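Local coordinates for myosin regulatory light chain (Physarum polycephalum, PDB 2BL0), which serves as a calcium-binding light chain of the slime mould's myosin II motor, holding a calcium ion in an EF-hand, at residues E95-L98 with R99-L103; D107-T110 with S111-E115. One frame throughout, in Å; residues are numbered along the deposited sequence. Where two conformers were deposited one is given.

How the contacts relate
From the N terminus, contact 1 (95-98 with 99-103) comes first and lies wholly on helix 95-104, the helix that follows directly on an EF-hand loop. Contact 2 (107-110 with 111-115) follows in series, where the linker ends and helix 111-118, the entering helix of the C-terminal EF-hand, begins. Each closes only a local turn of three to five residues, so neither encloses nor crosses the other. Their centres lie about 10 Å apart, and two polar links tie the consecutive helices: a salt bridge from Arg-99 NH1 to Glu-115 OE2, 2.9 Å, and a probable hydrogen bond between Leu-102 O and Leu-109 N, also 2.9 Å.

Contact 1: residues E95-L98 with R99-L103; sequences EAEL and RQLLL
Glu-95 and Arg-99, one turn apart at the start of helix 95-104, make an i to i+4 salt bridge on the exiting helix of an EF-hand. Arg-99 NE lies 2.9 Å from Glu-95 OE1, with an N-H...O angle of 153°, and meets that oxygen on its anti side, somewhat out of the carboxylate plane. A weak bond from Arg-99 NH2 reaches the same OE1, so one oxygen takes both donors while the two flat groups stand 51° apart. With CG of Glu-95 anti to the backbone N (chi1 -171°) and the chain extended beyond it, the carboxylate is carried to the arginine's NE, the two chains crossing at a slant. The other terminal nitrogen, Arg-99 NH1, is engaged by Glu-115 of helix 111-118. Replacing Arg-99 with an alanine would probably leave the carboxylates of Glu-95 and Glu-115 without their shared cation and remove the salt-bridge link between the two helices, leaving the apolar packing. In the backbone, Arg-99 N donates to Glu-95 O at 2.9 Å and Gln-100 N to Ala-96 O at 3.2 Å.

Glu-97 is inferred to be a calcium ligand of this EF-hand. Its chain bends at chi2, bringing OE2 within 3.4 Å of Leu-101 CD2, and its carbonyl O accepts from Leu-101 N at 3.0 Å. Leu-98 is buried, packing also on Phe-82 of helix 75-85 and on Met-118. Its carbonyl O accepts from Leu-102 N at 3.1 Å and, weakly, from Leu-101 N. Beside that bond the two leucine side chains meet obliquely, Leu-98 CG lying 4.1 Å from Leu-102 CD1.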
# COMPACT_ATOMS: atom_id res chain seq x y z
N GLU B 95 31.15 -5.43 -17.55
CA GLU B 95 30.36 -4.41 -16.86
C GLU B 95 30.84 -3.00 -17.18
O GLU B 95 30.03 -2.09 -17.29
CB GLU B 95 30.31 -4.59 -15.36
CG GLU B 95 29.30 -3.64 -14.73
CD GLU B 95 29.14 -3.85 -13.25
OE1 GLU B 95 29.59 -3.00 -12.46
OE2 GLU B 95 28.55 -4.88 -12.88
N ALA B 96 32.14 -2.81 -17.35
CA ALA B 96 32.65 -1.47 -17.67
C ALA B 96 32.08 -0.95 -18.97
O ALA B 96 31.80 0.24 -19.08
CB ALA B 96 34.16 -1.48 -17.77
N GLU B 97 31.96 -1.81 -19.98
CA GLU B 97 31.40 -1.36 -21.25
C GLU B 97 29.92 -1.02 -21.10
O GLU B 97 29.50 0.04 -21.56
CB GLU B 97 31.63 -2.37 -22.38
CG GLU B 97 31.29 -1.81 -23.77
CD GLU B 97 31.89 -0.43 -24.05
OE1 GLU B 97 32.95 -0.05 -23.47
OE2 GLU B 97 31.29 0.30 -24.87
N LEU B 98 29.17 -1.90 -20.43
CA LEU B 98 27.76 -1.68 -20.11
C LEU B 98 27.54 -0.33 -19.43
O LEU B 98 26.68 0.45 -19.85
CB LEU B 98 27.23 -2.80 -19.20
CG LEU B 98 25.75 -2.73 -18.79
CD1 LEU B 98 24.88 -2.67 -20.03
CD2 LEU B 98 25.35 -3.86 -17.87
N ARG B 99 28.33 -0.04 -18.39
CA ARG B 99 28.21 1.25 -17.70
C ARG B 99 28.40 2.42 -18.68
O ARG B 99 27.62 3.38 -18.66
CB ARG B 99 29.22 1.36 -16.55
CG ARG B 99 28.88 0.52 -15.31
CD ARG B 99 30.06 0.42 -14.33
NE ARG B 99 29.75 -0.13 -13.00
CZ ARG B 99 29.14 0.53 -12.03
NH1 ARG B 99 28.76 1.79 -12.22
NH2 ARG B 99 28.92 -0.05 -10.85
N GLN B 100 29.40 2.31 -19.55
CA GLN B 100 29.73 3.38 -20.49
C GLN B 100 28.60 3.63 -21.47
O GLN B 100 28.30 4.78 -21.79
CB GLN B 100 31.00 3.04 -21.28
CG GLN B 100 32.27 3.51 -20.62
CD GLN B 100 33.48 2.73 -21.07
OE1 GLN B 100 33.48 1.49 -20.99
NE2 GLN B 100 34.50 3.43 -21.56
N LEU B 101 27.98 2.56 -21.94
CA LEU B 101 26.94 2.68 -22.96
C LEU B 101 25.71 3.33 -22.36
O LEU B 101 25.19 4.30 -22.92
CB LEU B 101 26.61 1.31 -23.54
CG LEU B 101 27.76 0.68 -24.34
CD1 LEU B 101 27.35 -0.68 -24.84
CD2 LEU B 101 28.23 1.59 -25.49
N LEU B 102 25.27 2.81 -21.21
CA LEU B 102 24.16 3.36 -20.42
C LEU B 102 24.33 4.85 -20.11
O LEU B 102 23.36 5.60 -20.14
CB LEU B 102 24.02 2.59 -19.11
CG LEU B 102 23.52 1.15 -19.18
CD1 LEU B 102 23.47 0.54 -17.79
CD2 LEU B 102 22.14 1.08 -19.86
N LEU B 103 25.56 5.26 -19.80
CA LEU B 103 25.82 6.61 -19.31
C LEU B 103 26.14 7.64 -20.39
O LEU B 103 25.84 8.81 -20.22
CB LEU B 103 27.00 6.60 -18.34
CG LEU B 103 26.70 6.09 -16.94
CD1 LEU B 103 28.00 5.74 -16.23
CD2 LEU B 103 25.91 7.13 -16.15

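Contact 2: residues D107-T110 with S111-E115; sequences DALT and SSEVE
Thr-110 and Glu-113 form a capping box at the N terminus of helix 111-118, the entering helix of the C-terminal EF-hand. The evidence is a reciprocal pair of hydrogen bonds, each joining a backbone N-H to the other residue's side chain. Glu-113 N donates to Thr-110 OG1 at 3.1 Å, with an N-H...O angle of 158°. In return Thr-110 N donates to Glu-113 OE1 at 3.0 Å along an almost straight path of 171°, approaching from above the carboxylate plane rather than within it. The threonine hydroxyl is suited to this because chi1 of 69° sets OG1 between the backbone N and the carbonyl carbon, facing the first turn. Glu-113 folds back over the threonine with CG beside its own backbone N, and its chain, extended beyond CG, then carries OE1 to the N-cap. A backbone N-H of the first turn thus gains an acceptor at the helix start, and the glutamate's negative charge would probably interact favourably with the positive end of the helix dipole.

The backbone adds the next bond, from Val-114 N to Thr-110 O at 3.0 Å, which begins the regular i to i+4 pattern.

Carbon atoms also pack against the carboxylate oxygen: Thr-110 CG2 lies 3.7 Å and Leu-109 CB 3.6 Å from Glu-113 OE1. The apolar pair is Leu-109 with Val-114, which cross at about a right angle; both also pack on Leu-102 of helix 95-104, which places this capped turn against the preceding helix. Leu-109 additionally packs on a basic side chain of another protein's chain. The nearest side-chain atoms of the apolar pair are Leu-109 CB and Val-114 CG2, 3.9 Å apart.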
# COMPACT_ATOMS: atom_id res chain seq x y z
N ASP B 107 19.81 7.42 -24.84
CA ASP B 107 18.97 8.03 -23.81
C ASP B 107 19.64 7.83 -22.46
O ASP B 107 19.16 7.09 -21.60
CB ASP B 107 17.59 7.37 -23.83
CG ASP B 107 16.83 7.66 -25.11
OD1 ASP B 107 17.21 8.60 -25.86
OD2 ASP B 107 15.80 7.02 -25.44
N ALA B 108 20.77 8.51 -22.30
CA ALA B 108 21.69 8.29 -21.19
C ALA B 108 21.02 8.29 -19.81
O ALA B 108 20.25 9.20 -19.48
CB ALA B 108 22.79 9.33 -21.23
N LEU B 109 21.34 7.28 -19.01
CA LEU B 109 20.87 7.20 -17.63
C LEU B 109 21.73 8.08 -16.70
O LEU B 109 22.82 8.50 -17.07
CB LEU B 109 20.91 5.75 -17.14
CG LEU B 109 20.25 4.69 -18.04
CD1 LEU B 109 20.40 3.32 -17.36
CD2 LEU B 109 18.81 5.01 -18.28
N THR B 110 21.21 8.38 -15.52
CA THR B 110 21.99 9.07 -14.50
C THR B 110 22.90 8.08 -13.78
O THR B 110 22.62 6.88 -13.75
CB THR B 110 21.09 9.75 -13.46
OG1 THR B 110 20.42 8.77 -12.66
CG2 THR B 110 19.96 10.56 -14.11
N SER B 111 23.96 8.60 -13.20
CA SER B 111 24.88 7.82 -12.37
C SER B 111 24.15 7.06 -11.26
O SER B 111 24.48 5.90 -10.97
CB SER B 111 25.95 8.74 -11.79
OG SER B 111 25.35 9.84 -11.14
N SER B 112 23.18 7.71 -10.62
CA SER B 112 22.43 7.11 -9.52
C SER B 112 21.64 5.92 -10.01
O SER B 112 21.57 4.90 -9.34
CB SER B 112 21.47 8.13 -8.88
OG SER B 112 22.15 8.97 -7.96
N GLU B 113 21.02 6.07 -11.19
CA GLU B 113 20.26 4.99 -11.82
C GLU B 113 21.17 3.80 -12.11
O GLU B 113 20.84 2.66 -11.80
CB GLU B 113 19.57 5.48 -13.11
CG GLU B 113 18.27 6.26 -12.84
CD GLU B 113 17.79 7.15 -13.99
OE1 GLU B 113 18.49 7.32 -15.02
OE2 GLU B 113 16.66 7.70 -13.86
N VAL B 114 22.32 4.08 -12.72
CA VAL B 114 23.28 3.03 -13.06
C VAL B 114 23.80 2.30 -11.81
O VAL B 114 23.92 1.09 -11.82
CB VAL B 114 24.42 3.59 -13.93
CG1 VAL B 114 25.50 2.55 -14.14
CG2 VAL B 114 23.87 4.06 -15.27
N GLU B 115 24.06 3.01 -10.71
CA GLU B 115 24.52 2.32 -9.49
C GLU B 115 23.44 1.42 -8.89
O GLU B 115 23.74 0.36 -8.35
CB GLU B 115 25.01 3.30 -8.41
CG GLU B 115 26.27 4.08 -8.76
CD GLU B 115 27.44 3.21 -9.18
OE1 GLU B 115 27.57 2.06 -8.69
OE2 GLU B 115 28.22 3.67 -10.03